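Local coordinates for protein putative sugar isomerase (Parabacteroides distasonis, PDB 3LMZ) that probably isomerises or epimerises a sugar, as do many enzymes built on the xylose isomerase-like TIM barrel, at residues Y117-K120 with K121-Y125; T145-W148 with V149-D153. All coordinates share one frame; numbering follows the deposited sequence. Where two conformers were deposited one is given.

How the interactions relate
Interactions 1 and 2 are local contacts on successive outer helices of the xylose isomerase-like TIM barrel. Helix 115-125 links strand 105-110 to strand 128-132, and helix 144-151 links strand 128-132 to strand 158-163, so the two crossovers share strand 128-132. The contact centres lie about 17 Å apart, and the nearest atoms, about 6 Å apart, do not touch. Both helices turn a hydrophobic side to the same strands: Val-118 and Val-122 of interaction 1 and Thr-151 of interaction 2 all meet Ile-158. A bound PEG, probably from crystallisation, lies about 4 Å from the side chain of Glu-124 in interaction 1.

Interaction 1. Residues Y117-K120 with K121-Y125; sequences YVDK and KVKEY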
loop_
_atom_site.group_PDB
_atom_site.type_symbol
_atom_site.label_atom_id
_atom_site.label_comp_id
_atom_site.label_asym_id
_atom_site.label_seq_id
_atom_site.Cartn_x
_atom_site.Cartn_y
_atom_site.Cartn_z
ATOM N N TYR A 117 -36.659 -1.095 20.153
ATOM C CA TYR A 117 -37.075 -2.046 19.140
ATOM C C TYR A 117 -35.908 -2.877 18.601
ATOM O O TYR A 117 -36.030 -4.080 18.367
ATOM C CB TYR A 117 -37.819 -1.306 18.020
ATOM C CG TYR A 117 -38.661 -2.240 17.161
ATOM C CD1 TYR A 117 -39.856 -2.727 17.638
ATOM C CD2 TYR A 117 -38.289 -2.587 15.881
ATOM C CE1 TYR A 117 -40.661 -3.572 16.905
ATOM C CE2 TYR A 117 -39.073 -3.464 15.111
ATOM C CZ TYR A 117 -40.293 -3.911 15.629
ATOM O OH TYR A 117 -41.100 -4.798 14.909
ATOM N N VAL A 118 -34.761 -2.251 18.392
ATOM C CA VAL A 118 -33.551 -3.007 18.052
ATOM C C VAL A 118 -33.239 -4.077 19.112
ATOM O O VAL A 118 -32.949 -5.219 18.787
ATOM C CB VAL A 118 -32.338 -2.078 17.876
ATOM C CG1 VAL A 118 -31.043 -2.930 17.637
ATOM C CG2 VAL A 118 -32.563 -1.133 16.691
ATOM N N ASP A 119 -33.401 -3.709 20.374
ATOM C CA ASP A 119 -33.258 -4.640 21.503
ATOM C C ASP A 119 -34.173 -5.856 21.359
ATOM O O ASP A 119 -33.746 -7.024 21.442
ATOM C CB ASP A 119 -33.452 -3.909 22.822
ATOM C CG ASP A 119 -33.148 -4.765 24.020
ATOM O OD1 ASP A 119 -33.957 -5.709 24.282
ATOM O OD2 ASP A 119 -32.217 -4.431 24.763
ATOM N N LYS A 120 -35.457 -5.603 21.097
ATOM C CA LYS A 120 -36.436 -6.664 20.838
ATOM C C LYS A 120 -35.981 -7.565 19.684
ATOM O O LYS A 120 -36.043 -8.813 19.757
ATOM C CB LYS A 120 -37.812 -6.032 20.481
ATOM C CG LYS A 120 -38.931 -6.988 20.350
ATOM C CD LYS A 120 -40.205 -6.307 19.806
ATOM C CE LYS A 120 -41.252 -6.202 20.790
ATOM N NZ LYS A 120 -42.481 -5.594 20.176
ATOM N N LYS A 121 -35.445 -6.970 18.608
ATOM C CA LYS A 121 -35.094 -7.729 17.414
ATOM C C LYS A 121 -33.789 -8.543 17.590
ATOM O O LYS A 121 -33.754 -9.703 17.154
ATOM C CB LYS A 121 -35.031 -6.793 16.188
ATOM C CG LYS A 121 -36.435 -6.350 15.718
ATOM C CD LYS A 121 -37.117 -7.491 14.942
ATOM C CE LYS A 121 -38.575 -7.279 14.659
ATOM N NZ LYS A 121 -39.085 -8.373 13.732
ATOM N N VAL A 122 -32.820 -8.022 18.342
ATOM C CA VAL A 122 -31.648 -8.823 18.578
ATOM C C VAL A 122 -32.024 -10.033 19.420
ATOM O O VAL A 122 -31.430 -11.102 19.206
ATOM C CB VAL A 122 -30.384 -8.095 19.191
ATOM C CG1 VAL A 122 -29.864 -6.976 18.284
ATOM C CG2 VAL A 122 -30.637 -7.528 20.553
ATOM N N LYS A 123 -33.019 -9.935 20.327
ATOM C CA LYS A 123 -33.484 -11.098 21.096
ATOM C C LYS A 123 -34.192 -12.122 20.215
ATOM O O LYS A 123 -34.016 -13.317 20.368
ATOM C CB LYS A 123 -34.411 -10.616 22.210
ATOM C CG LYS A 123 -33.657 -9.916 23.336
ATOM C CD LYS A 123 -34.613 -9.338 24.391
ATOM C CE LYS A 123 -33.926 -8.980 25.695
ATOM N NZ LYS A 123 -32.829 -7.916 25.596
ATOM N N GLU A 124 -35.003 -11.633 19.283
ATOM C CA GLU A 124 -35.771 -12.476 18.401
ATOM C C GLU A 124 -34.873 -13.272 17.470
ATOM O O GLU A 124 -35.107 -14.467 17.202
ATOM C CB GLU A 124 -36.754 -11.620 17.600
ATOM C CG GLU A 124 -37.537 -12.407 16.588
ATOM C CD GLU A 124 -38.453 -11.600 15.711
ATOM O OE1 GLU A 124 -38.463 -10.354 15.810
ATOM O OE2 GLU A 124 -39.171 -12.216 14.874
ATOM N N TYR A 125 -33.824 -12.658 16.938
ATOM C CA TYR A 125 -32.997 -13.234 15.881
ATOM C C TYR A 125 -31.642 -13.775 16.366
ATOM O O TYR A 125 -30.986 -14.539 15.651
ATOM C CB TYR A 125 -32.732 -12.224 14.767
ATOM C CG TYR A 125 -33.865 -12.013 13.845
ATOM C CD1 TYR A 125 -34.911 -11.181 14.214
ATOM C CD2 TYR A 125 -33.931 -12.646 12.616
ATOM C CE1 TYR A 125 -35.996 -10.995 13.384
ATOM C CE2 TYR A 125 -34.990 -12.458 11.754
ATOM C CZ TYR A 125 -36.042 -11.639 12.141
ATOM O OH TYR A 125 -37.119 -11.471 11.301
HETATM O O HOH W 1 -32.719 -5.388 27.271
#
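Asp-119 and Lys-123 form an i to i+4 salt bridge on helix 115-125, an outer helix in a beta-alpha-beta crossover of the TIM barrel. Followed outward, Lys-123 CB lies 3.5 Å from Lys-120 O, and CG, anti to the carbonyl carbon (chi1 -73°), passes at a like distance from Asp-119 O. The chain runs on nearly straight, CD and CE skirting Asp-119 OD1, until a last bend at chi4 (61°) brings Lys-123 NZ to the syn side of Asp-119 OD1 at 2.8 Å, well out of the carboxylate plane. A long, flexible lysine suits this place, since its methylenes run past Asp-119 O and OD1 while its ammonium group serves both Asp-119 and Asp-155. Asp-119 OD2 in turn accepts a hydrogen bond from Asp-155 N, tying the helix to the loop before strand 158-163.

Elsewhere on the helix, Tyr-117 and Lys-121 lie side by side, with Lys-121 CE 3.5 Å from Tyr-117 OH. Both polar ends turn to Asp-92 of helix 88-101, and Lys-121 NZ also bridges to Glu-124 OE1 at 2.9 Å. Val-118 and Val-122, compact and apolar, pack against Tyr-129 of strand 128-132 and Ile-158 of strand 158-163. Beside the salt bridge, one water donates to Asp-119 OD2 at 2.7 Å and accepts from Lys-123 NZ at 3.0 Å.

Interaction 2. Residues T145-W148 with V149-D153; sequences TDVW and VHTKD
Val-149 N and His-150 N bond to Thr-145 O and Asp-146 O in the i+4 to i pattern of an alpha-helix, while farther along Trp-148 O takes both Lys-152 N, at 2.8 Å, and Thr-151 N. The helix, 144-151, belongs to the beta-alpha-beta crossover from strand 128-132 to strand 158-163 of the TIM barrel.

His-150 folds back along its own helix. With CG anti to the carbonyl carbon (chi1 -76°), the ring lies back over the preceding turn and His-150 ND1 donates to Asp-146 O at 2.9 Å, the oxygen lying in the ring plane. Its backbone N reaches the same oxygen from the opposite face of the carbonyl plane, so two donors of one residue grip a single acceptor. The Asp-146 carboxylate stands close by, OD1 3.3 Å from His-150 CE1, its plane turned 56° from the imidazole; its OD2 is bound by Tyr-112 OH, and the Tyr-112 ring stacks on that of His-150. With only the methyl of an alanine here, Asp-146 O would probably lose one of its two donors and the Tyr-112 ring its stacking partner.

Thr-151 suits the buried side of the helix because its hydroxyl OG1 donates back to Val-147 O at 2.9 Å, from above the carbonyl plane, while CG2 faces Val-147 CG1. Trp-148 offers a broad face to Lys-152, whose CB sits 4.1 Å from the centroid of the five-membered ring in a CH-pi contact; Lys-152 NZ bends away to a salt bridge with Asp-153 OD1. The indole also stacks with Tyr-181.

Since His-150 ND1 serves as a donor, it must carry a proton, and the nearby Asp-146 carboxylate could help to stabilise a positive charge, should the imidazole take a second proton.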
loop_
_atom_site.group_PDB
_atom_site.type_symbol
_atom_site.label_atom_id
_atom_site.label_comp_id
_atom_site.label_asym_id
_atom_site.label_seq_id
_atom_site.Cartn_x
_atom_site.Cartn_y
_atom_site.Cartn_z
ATOM N N THR A 145 -18.386 7.220 22.652
ATOM C CA THR A 145 -19.006 7.438 23.963
ATOM C C THR A 145 -20.494 7.574 23.849
ATOM O O THR A 145 -21.244 7.041 24.672
ATOM C CB THR A 145 -18.441 8.689 24.631
ATOM O OG1 THR A 145 -17.031 8.507 24.793
ATOM C CG2 THR A 145 -19.173 8.976 25.990
ATOM N N ASP A 146 -20.954 8.256 22.799
ATOM C CA ASP A 146 -22.400 8.416 22.623
ATOM C C ASP A 146 -23.084 7.080 22.341
ATOM O O ASP A 146 -24.166 6.831 22.861
ATOM C CB ASP A 146 -22.719 9.362 21.484
ATOM C CG ASP A 146 -24.195 9.677 21.411
ATOM O OD1 ASP A 146 -24.681 10.387 22.332
ATOM O OD2 ASP A 146 -24.887 9.203 20.486
ATOM N N VAL A 147 -22.457 6.196 21.600
ATOM C CA VAL A 147 -23.041 4.897 21.351
ATOM C C VAL A 147 -23.033 4.096 22.609
ATOM O O VAL A 147 -24.070 3.494 22.954
ATOM C CB VAL A 147 -22.337 4.114 20.235
ATOM C CG1 VAL A 147 -22.975 2.717 20.081
ATOM C CG2 VAL A 147 -22.422 4.869 18.930
ATOM N N TRP A 148 -21.946 4.173 23.370
ATOM C CA TRP A 148 -21.844 3.502 24.643
ATOM C C TRP A 148 -22.967 3.906 25.583
ATOM O O TRP A 148 -23.649 3.054 26.142
ATOM C CB TRP A 148 -20.496 3.758 25.292
ATOM C CG TRP A 148 -20.273 3.069 26.622
ATOM C CD1 TRP A 148 -20.363 3.625 27.891
ATOM C CD2 TRP A 148 -19.953 1.689 26.814
ATOM N NE1 TRP A 148 -20.072 2.659 28.842
ATOM C CE2 TRP A 148 -19.817 1.469 28.210
ATOM C CE3 TRP A 148 -19.703 0.628 25.937
ATOM C CZ2 TRP A 148 -19.426 0.222 28.735
ATOM C CZ3 TRP A 148 -19.310 -0.592 26.462
ATOM C CH2 TRP A 148 -19.190 -0.794 27.834
ATOM N N VAL A 149 -23.138 5.216 25.768
ATOM C CA VAL A 149 -24.128 5.701 26.734
ATOM C C VAL A 149 -25.544 5.263 26.346
ATOM O O VAL A 149 -26.386 4.997 27.219
ATOM C CB VAL A 149 -24.040 7.267 26.909
ATOM C CG1 VAL A 149 -22.605 7.694 27.177
ATOM C CG2 VAL A 149 -24.606 7.985 25.699
ATOM N N HIS A 150 -25.815 5.170 25.046
ATOM C CA HIS A 150 -27.160 4.754 24.547
ATOM C C HIS A 150 -27.382 3.242 24.516
ATOM O O HIS A 150 -28.516 2.793 24.340
ATOM C CB HIS A 150 -27.418 5.367 23.174
ATOM C CG HIS A 150 -27.770 6.814 23.241
ATOM N ND1 HIS A 150 -26.836 7.824 23.194
ATOM C CD2 HIS A 150 -28.967 7.412 23.440
ATOM C CE1 HIS A 150 -27.450 8.988 23.327
ATOM N NE2 HIS A 150 -28.743 8.765 23.454
ATOM N N THR A 151 -26.319 2.455 24.660
ATOM C CA THR A 151 -26.414 1.011 24.583
ATOM C C THR A 151 -26.010 0.213 25.858
ATOM O O THR A 151 -26.348 -0.977 25.948
ATOM C CB THR A 151 -25.628 0.440 23.414
ATOM O OG1 THR A 151 -24.231 0.709 23.574
ATOM C CG2 THR A 151 -26.132 1.000 22.085
ATOM N N LYS A 152 -25.291 0.830 26.803
ATOM C CA LYS A 152 -24.674 0.081 27.883
ATOM C C LYS A 152 -25.720 -0.620 28.773
ATOM O O LYS A 152 -25.412 -1.655 29.396
ATOM C CB LYS A 152 -23.788 0.999 28.705
ATOM C CG LYS A 152 -24.505 2.188 29.301
ATOM C CD LYS A 152 -23.641 3.044 30.264
ATOM C CE LYS A 152 -23.898 2.677 31.744
ATOM N NZ LYS A 152 -25.318 2.977 32.230
ATOM N N ASP A 153 -26.948 -0.084 28.817
ATOM C CA ASP A 153 -27.976 -0.685 29.627
ATOM C C ASP A 153 -28.929 -1.607 28.862
ATOM O O ASP A 153 -29.880 -2.149 29.459
ATOM C CB ASP A 153 -28.771 0.401 30.360
ATOM C CG ASP A 153 -28.004 1.048 31.485
ATOM O OD1 ASP A 153 -26.999 0.479 31.989
ATOM O OD2 ASP A 153 -28.422 2.180 31.873
#